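Local atomic coordinates of OBody AM3L15 (Pyrobaculum aerophilum, PDB entry 4GN5), a protein that probably serves as an engineered binding protein built on an OB-fold scaffold, and holds another protein against the outside of its barrel in this crystal. Residues V21-H29 / V39-A49; V50-P60 / T92-I101. All coordinates share one frame; numbering follows the deposited sequence. Where two conformers were deposited one is given.

Interaction 1. Residues V21-H29 / V39-A49; sequences VVVAGWVAH and VKVSDREGGAA
W26 lays its indole along the backbone of S42 and D43, where the hairpin of strands 26-32 and 36-42 runs out into the 43-49 loop. From CB, on the face shared with S42, a chi1 of 59° tucks CG over the backbone and swings the ring across its partner. CD2 meets S42 O at 3.3 Å, over one ring face; CE2 meets S42 CB at 3.7 Å, with NE1 close by. Farther out CZ3 lies 3.6 Å from D43 C, and at the tip CH2 approaches E45 OE1 at 3.4 Å, the carboxylate turned 11° from the indole plane. S42 O does double duty, since W26 N also hydrogen-bonds to it at 2.7 Å; S42 N returns a bond to W26 O. A28 N to K40 O and K40 N to H29 O continue the pairing. Because A28 and H29 both face K40, strand 26-32 carries a classic beta bulge. H29 and K40 run side by side, and both reach the backbone of another protein chain, H29 weakly. S42 OG, lying 3.4 Å from A28 CB, bonds to A48 O and ties the loop back. Where the chain turns at G25, a water joins A24 N to D43 OD2, while D43 OD1 is held by T9. On the opposite sheet face V27 and V41 point into the barrel: V27 CG2 packs on V39 CG2 (3.8 Å) and V27 reaches V76 of strand 75-83, while V39 and V41 lean on strand 50-55. Before the corner, backbone bonds join V21 and V23 to G80 and I78 of strand 75-83.

Interaction 2. Residues V50-P60 / T92-I101; sequences VPVYLERGKTP and TGVEIFPSEI
The rings of Y53 and F97 and the carboxylate of E95 make a layered patch. E95 lays its carboxylate over one face of the Y53 ring, the planes 28° apart, with OE1 displaced toward the rim. F97 in turn receives Y53 CB over one of its faces, a CH-pi contact of 4.1 Å from CB to the ring centroid. E55 and T59 stand at the F97 edge: in one of two deposited conformers of E55, OE1 comes near CE1 and CZ, and K58 NZ bridges to this oxygen, while K58 CD meets CE1 at 3.9 Å. E95 OE1 also salt-bridges a basic side chain of another protein chain, as does E55 OE1 in that conformer. One water gathers Y53 OH, T92 OG1 and E95 OE1. Underneath, strands 50-55 and 95-98 run broadly parallel, 46° between their directions, and meet in a single bridge: I96 N donates to P51 O at 3.0 Å and Y53 N to I96 O at 2.8 Å. In an OB-fold this third-to-fifth strand pairing closes the beta barrel. It stops at P98, which has no N-H for Y53 O; that buried oxygen has no hydrogen-bond partner and is instead covered by P98 CD. On the barrel side the contact is apolar. V52 points CG1 anti to its backbone N (chi1 170°), which brings that methyl to 3.7 Å from P98 CG; V50 CG2 lies equally near I96 CD1, crossing it at about a right angle. L54 CD2 and I101 CD1 meet tip to tip at 4.2 Å, beneath helix 61-67, where L54 also touches L63 and F64. A second water spans T59 OG1 and P98 O.

Overall arrangement
Interaction 1 closes along the chain before interaction 2 opens, and V50 follows A49 directly. Their centres lie 14 Å apart, each about 7 Å from the centre of the chain. Strands 36-42 and 50-55 are neighbours in the three-stranded sheet and join the two contacts through probable hydrogen bonds from V52 N to V39 O (2.7 Å) and V50 N to V41 O (3.0 Å). V21 and I96 also pack together inside. Together the contacts lie on two seams of one OB barrel, with the pairing of strands 36-42 and 50-55 as the seam between them. Outside, H29, K40, Y53, E55, E95 and F97 all reach another protein chain, consistent with a designed binding surface.

Interaction 1. Residues V21-H29 / V39-A49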
# COMPACT_ATOMS: atom_id res chain seq x y z
N VAL A 21 -10.21 -9.43 17.07
CA VAL A 21 -11.26 -8.43 17.26
C VAL A 21 -12.24 -8.53 16.12
O VAL A 21 -11.92 -9.05 15.05
CB VAL A 21 -10.69 -7.00 17.19
CG1 VAL A 21 -9.77 -6.76 18.39
CG2 VAL A 21 -9.93 -6.76 15.81
N VAL A 22 -13.46 -8.01 16.33
CA VAL A 22 -14.37 -7.85 15.22
C VAL A 22 -14.75 -6.37 15.20
O VAL A 22 -15.22 -5.86 16.21
CB VAL A 22 -15.63 -8.77 15.31
CG1 VAL A 22 -16.61 -8.47 14.16
CG2 VAL A 22 -15.26 -10.28 15.34
N VAL A 23 -14.50 -5.71 14.07
CA VAL A 23 -14.93 -4.33 13.91
C VAL A 23 -16.08 -4.26 12.91
O VAL A 23 -16.21 -5.13 12.05
CB VAL A 23 -13.77 -3.34 13.53
CG1 VAL A 23 -12.74 -3.29 14.65
CG2 VAL A 23 -13.09 -3.76 12.20
N ALA A 24 -16.90 -3.23 13.07
CA ALA A 24 -18.11 -3.01 12.26
C ALA A 24 -18.28 -1.49 12.06
O ALA A 24 -18.26 -0.73 13.01
CB ALA A 24 -19.32 -3.60 12.97
N GLY A 25 -18.46 -1.04 10.82
CA GLY A 25 -18.57 0.40 10.61
C GLY A 25 -18.62 0.57 9.11
O GLY A 25 -19.00 -0.38 8.40
N TRP A 26 -18.28 1.74 8.61
CA TRP A 26 -18.28 1.91 7.18
C TRP A 26 -16.87 1.95 6.61
O TRP A 26 -15.88 2.15 7.35
CB TRP A 26 -19.07 3.16 6.75
CG TRP A 26 -18.54 4.43 7.34
CD1 TRP A 26 -17.63 5.31 6.78
CD2 TRP A 26 -18.87 4.95 8.64
NE1 TRP A 26 -17.38 6.35 7.69
CE2 TRP A 26 -18.15 6.17 8.81
CE3 TRP A 26 -19.78 4.55 9.66
CZ2 TRP A 26 -18.28 6.97 9.96
CZ3 TRP A 26 -19.92 5.36 10.79
CH2 TRP A 26 -19.15 6.55 10.94
N VAL A 27 -16.78 1.81 5.29
CA VAL A 27 -15.47 1.91 4.63
C VAL A 27 -15.12 3.39 4.51
O VAL A 27 -15.79 4.12 3.79
CB VAL A 27 -15.43 1.15 3.29
CG1 VAL A 27 -14.16 1.55 2.53
CG2 VAL A 27 -15.48 -0.41 3.57
N ALA A 28 -14.12 3.83 5.28
CA ALA A 28 -13.67 5.24 5.24
C ALA A 28 -12.69 5.48 4.09
O ALA A 28 -12.56 6.61 3.60
CB ALA A 28 -12.96 5.60 6.56
N HIS A 29 -11.94 4.45 3.69
CA HIS A 29 -10.89 4.66 2.68
C HIS A 29 -10.47 3.31 2.13
O HIS A 29 -10.49 2.32 2.86
CB HIS A 29 -9.63 5.33 3.33
CG HIS A 29 -8.59 5.75 2.32
ND1 HIS A 29 -7.58 4.92 1.88
CD2 HIS A 29 -8.40 6.94 1.69
CE1 HIS A 29 -6.82 5.56 1.00
NE2 HIS A 29 -7.30 6.80 0.87
N VAL A 39 -8.03 -1.40 3.70
CA VAL A 39 -9.34 -0.82 3.90
C VAL A 39 -9.33 -0.24 5.33
O VAL A 39 -8.93 -0.94 6.31
CB VAL A 39 -10.50 -1.84 3.64
CG1 VAL A 39 -10.16 -3.16 4.20
CG2 VAL A 39 -11.87 -1.37 4.25
N LYS A 40 -9.73 1.03 5.45
CA LYS A 40 -9.82 1.69 6.74
C LYS A 40 -11.30 1.76 7.16
O LYS A 40 -12.13 2.11 6.33
CB LYS A 40 -9.22 3.08 6.63
CG LYS A 40 -7.83 3.09 6.07
CD LYS A 40 -7.19 4.47 6.35
CE LYS A 40 -5.84 4.42 5.65
NZ LYS A 40 -5.05 5.60 6.03
N VAL A 41 -11.59 1.43 8.41
CA VAL A 41 -12.98 1.32 8.94
C VAL A 41 -13.21 2.38 9.97
O VAL A 41 -12.40 2.56 10.89
CB VAL A 41 -13.26 -0.08 9.63
CG1 VAL A 41 -14.74 -0.20 10.14
CG2 VAL A 41 -13.00 -1.16 8.65
N SER A 42 -14.35 3.07 9.84
CA SER A 42 -14.76 4.01 10.84
C SER A 42 -16.13 3.61 11.33
O SER A 42 -16.92 3.05 10.58
CB SER A 42 -14.79 5.44 10.27
OG SER A 42 -13.45 5.83 9.92
N ASP A 43 -16.37 3.88 12.62
CA ASP A 43 -17.70 3.74 13.16
C ASP A 43 -18.23 4.95 13.94
O ASP A 43 -19.33 4.90 14.52
CB ASP A 43 -17.76 2.50 14.03
CG ASP A 43 -16.69 2.49 15.10
OD1 ASP A 43 -16.00 3.51 15.37
OD2 ASP A 43 -16.59 1.43 15.70
N ARG A 44 -17.45 6.02 13.96
CA ARG A 44 -17.86 7.22 14.65
C ARG A 44 -17.55 8.39 13.72
O ARG A 44 -16.48 8.42 13.05
CB ARG A 44 -17.07 7.31 15.96
CG ARG A 44 -17.50 8.46 16.79
CD ARG A 44 -16.84 8.50 18.13
NE ARG A 44 -17.25 9.76 18.76
CZ ARG A 44 -16.42 10.73 19.14
NH1 ARG A 44 -16.93 11.83 19.69
NH2 ARG A 44 -15.07 10.57 19.03
N GLU A 45 -18.47 9.36 13.62
CA GLU A 45 -18.22 10.50 12.74
C GLU A 45 -17.01 11.33 13.21
O GLU A 45 -16.94 11.67 14.40
CB GLU A 45 -19.45 11.42 12.66
CG GLU A 45 -20.75 10.70 12.24
CD GLU A 45 -20.69 10.13 10.84
OE1 GLU A 45 -21.36 9.09 10.64
OE2 GLU A 45 -20.01 10.71 9.94
N GLY A 46 -16.09 11.65 12.30
CA GLY A 46 -14.79 12.34 12.63
C GLY A 46 -13.93 11.54 13.61
O GLY A 46 -13.12 12.09 14.36
N GLY A 47 -14.13 10.22 13.63
CA GLY A 47 -13.43 9.32 14.56
C GLY A 47 -12.26 8.60 13.88
O GLY A 47 -11.78 9.03 12.84
N ALA A 48 -11.80 7.51 14.50
CA ALA A 48 -10.68 6.68 13.97
C ALA A 48 -11.05 6.05 12.64
O ALA A 48 -12.21 5.83 12.40
CB ALA A 48 -10.37 5.55 14.93
N ALA A 49 -10.03 5.72 11.85
CA ALA A 49 -10.17 4.98 10.60
C ALA A 49 -9.11 3.91 10.71
O ALA A 49 -8.00 4.14 10.27
CB ALA A 49 -9.88 5.93 9.41
O HOH W 1 -16.11 -1.51 15.12

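Interaction 2. Residues V50-P60 / T92-I101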
# COMPACT_ATOMS: atom_id res chain seq x y z
N VAL A 50 -9.45 2.76 11.29
CA VAL A 50 -8.46 1.73 11.63
C VAL A 50 -8.09 0.95 10.37
O VAL A 50 -8.97 0.51 9.61
CB VAL A 50 -8.98 0.83 12.74
CG1 VAL A 50 -10.20 0.05 12.29
CG2 VAL A 50 -7.89 -0.08 13.23
N PRO A 51 -6.78 0.75 10.13
CA PRO A 51 -6.44 0.16 8.84
C PRO A 51 -6.37 -1.35 8.87
O PRO A 51 -5.75 -1.94 9.78
CB PRO A 51 -5.08 0.76 8.53
CG PRO A 51 -4.39 0.92 9.97
CD PRO A 51 -5.62 1.36 10.82
N VAL A 52 -7.02 -1.98 7.90
CA VAL A 52 -7.11 -3.42 7.82
C VAL A 52 -6.21 -3.74 6.63
O VAL A 52 -6.54 -3.36 5.49
CB VAL A 52 -8.56 -3.84 7.50
CG1 VAL A 52 -8.71 -5.34 7.16
CG2 VAL A 52 -9.53 -3.44 8.61
N TYR A 53 -5.08 -4.40 6.89
CA TYR A 53 -4.11 -4.75 5.83
C TYR A 53 -4.32 -6.13 5.22
O TYR A 53 -4.33 -7.11 5.94
CB TYR A 53 -2.67 -4.72 6.38
CG TYR A 53 -2.08 -3.31 6.51
CD1 TYR A 53 -2.52 -2.42 7.51
CD2 TYR A 53 -1.01 -2.91 5.67
CE1 TYR A 53 -1.93 -1.11 7.62
CE2 TYR A 53 -0.42 -1.62 5.81
CZ TYR A 53 -0.88 -0.76 6.79
OH TYR A 53 -0.31 0.49 6.88
N LEU A 54 -4.48 -6.21 3.92
CA LEU A 54 -4.41 -7.46 3.18
C LEU A 54 -3.05 -7.50 2.45
O LEU A 54 -2.82 -6.67 1.59
CB LEU A 54 -5.55 -7.47 2.14
CG LEU A 54 -6.92 -7.58 2.79
CD1 LEU A 54 -7.51 -6.26 3.35
CD2 LEU A 54 -7.82 -8.20 1.81
N GLU A 55 -2.23 -8.50 2.72
CA GLU A 55 -0.89 -8.53 2.15
C GLU A 55 -0.68 -9.87 1.54
O GLU A 55 -0.85 -10.89 2.22
CB GLU A 55 0.15 -8.33 3.25
CG GLU A 55 0.25 -6.94 3.68
CD GLU A 55 1.48 -6.70 4.51
OE1 GLU A 55 1.40 -6.76 5.72
OE2 GLU A 55 2.55 -6.45 3.95
N ARG A 56 -0.34 -9.87 0.25
CA ARG A 56 -0.17 -11.10 -0.51
C ARG A 56 0.97 -11.83 0.20
O ARG A 56 1.92 -11.20 0.64
CB ARG A 56 0.24 -10.80 -1.94
CG ARG A 56 -0.90 -10.48 -2.82
CD ARG A 56 -1.83 -11.70 -3.01
NE ARG A 56 -2.94 -11.25 -3.83
CZ ARG A 56 -3.99 -12.00 -4.15
NH1 ARG A 56 -4.10 -13.26 -3.72
NH2 ARG A 56 -4.94 -11.46 -4.90
N GLY A 57 0.84 -13.14 0.36
CA GLY A 57 1.80 -13.88 1.13
C GLY A 57 1.35 -14.11 2.56
O GLY A 57 1.83 -15.06 3.18
N LYS A 58 0.44 -13.28 3.07
CA LYS A 58 -0.08 -13.32 4.43
C LYS A 58 -1.58 -13.55 4.53
O LYS A 58 -2.03 -14.29 5.36
CB LYS A 58 0.18 -12.02 5.16
CG LYS A 58 1.51 -11.86 5.69
CD LYS A 58 1.61 -10.64 6.52
CE LYS A 58 3.02 -10.08 6.50
NZ LYS A 58 3.14 -8.84 7.31
N THR A 59 -2.35 -12.88 3.69
CA THR A 59 -3.82 -12.85 3.77
C THR A 59 -4.44 -13.87 2.82
O THR A 59 -4.04 -13.95 1.68
CB THR A 59 -4.32 -11.41 3.39
OG1 THR A 59 -3.80 -10.48 4.33
CG2 THR A 59 -5.83 -11.32 3.35
N PRO A 60 -5.48 -14.62 3.24
CA PRO A 60 -5.98 -15.60 2.28
C PRO A 60 -6.53 -14.99 1.00
O PRO A 60 -7.14 -13.90 1.03
CB PRO A 60 -7.09 -16.33 3.05
CG PRO A 60 -6.61 -16.30 4.47
CD PRO A 60 -5.98 -14.88 4.60
N THR A 92 0.93 4.00 11.88
CA THR A 92 -0.46 3.74 12.17
C THR A 92 -0.77 3.34 13.65
O THR A 92 -1.94 3.47 14.12
CB THR A 92 -1.09 2.73 11.23
OG1 THR A 92 -0.48 1.45 11.42
CG2 THR A 92 -1.01 3.22 9.69
N GLY A 93 0.24 2.84 14.37
CA GLY A 93 0.04 2.40 15.78
C GLY A 93 -0.55 0.97 15.88
O GLY A 93 -0.11 0.12 16.71
N VAL A 94 -1.52 0.69 15.03
CA VAL A 94 -2.11 -0.61 14.92
C VAL A 94 -2.30 -0.97 13.44
O VAL A 94 -2.39 -0.06 12.55
CB VAL A 94 -3.48 -0.70 15.71
CG1 VAL A 94 -3.28 -0.62 17.27
CG2 VAL A 94 -4.51 0.42 15.26
N GLU A 95 -2.46 -2.27 13.19
CA GLU A 95 -2.86 -2.83 11.90
C GLU A 95 -3.77 -3.99 12.26
O GLU A 95 -3.58 -4.62 13.31
CB GLU A 95 -1.63 -3.41 11.14
CG GLU A 95 -0.48 -2.36 10.98
CD GLU A 95 0.73 -2.88 10.19
OE1 GLU A 95 1.50 -2.06 9.67
OE2 GLU A 95 0.95 -4.10 10.15
N ILE A 96 -4.75 -4.29 11.41
CA ILE A 96 -5.61 -5.46 11.58
C ILE A 96 -5.36 -6.33 10.35
O ILE A 96 -5.50 -5.86 9.21
CB ILE A 96 -7.14 -5.11 11.74
CG1 ILE A 96 -7.40 -4.40 13.09
CG2 ILE A 96 -7.97 -6.40 11.61
CD1 ILE A 96 -8.77 -3.71 13.26
N PHE A 97 -4.96 -7.58 10.61
CA PHE A 97 -4.91 -8.59 9.57
C PHE A 97 -6.16 -9.47 9.57
O PHE A 97 -6.39 -10.26 10.51
CB PHE A 97 -3.56 -9.39 9.64
CG PHE A 97 -2.38 -8.59 9.21
CD1 PHE A 97 -1.97 -8.58 7.86
CD2 PHE A 97 -1.69 -7.78 10.10
CE1 PHE A 97 -0.93 -7.83 7.44
CE2 PHE A 97 -0.61 -7.01 9.69
CZ PHE A 97 -0.21 -7.03 8.35
N PRO A 98 -7.02 -9.31 8.53
CA PRO A 98 -8.32 -9.93 8.54
C PRO A 98 -8.31 -11.43 8.25
O PRO A 98 -7.50 -11.93 7.46
CB PRO A 98 -9.06 -9.20 7.42
CG PRO A 98 -8.00 -8.92 6.41
CD PRO A 98 -6.76 -8.59 7.26
N SER A 99 -9.27 -12.11 8.86
CA SER A 99 -9.63 -13.44 8.44
C SER A 99 -11.03 -13.49 7.82
O SER A 99 -11.33 -14.39 7.02
CB SER A 99 -9.55 -14.39 9.62
OG SER A 99 -10.55 -14.07 10.54
N GLU A 100 -11.90 -12.54 8.18
CA GLU A 100 -13.21 -12.47 7.53
C GLU A 100 -13.56 -11.03 7.17
O GLU A 100 -13.33 -10.12 7.97
CB GLU A 100 -14.32 -13.04 8.39
CG GLU A 100 -14.05 -14.40 8.96
CD GLU A 100 -15.03 -14.79 10.06
OE1 GLU A 100 -16.08 -14.12 10.23
OE2 GLU A 100 -14.74 -15.78 10.76
N ILE A 101 -14.03 -10.81 5.95
CA ILE A 101 -14.61 -9.51 5.62
C ILE A 101 -16.03 -9.72 5.13
O ILE A 101 -16.22 -10.36 4.10
CB ILE A 101 -13.80 -8.77 4.56
CG1 ILE A 101 -12.35 -8.54 5.04
CG2 ILE A 101 -14.54 -7.46 4.14
CD1 ILE A 101 -11.37 -7.92 3.95
O HOH W 2 0.97 0.61 9.24
O HOH W 3 -4.72 -11.38 6.76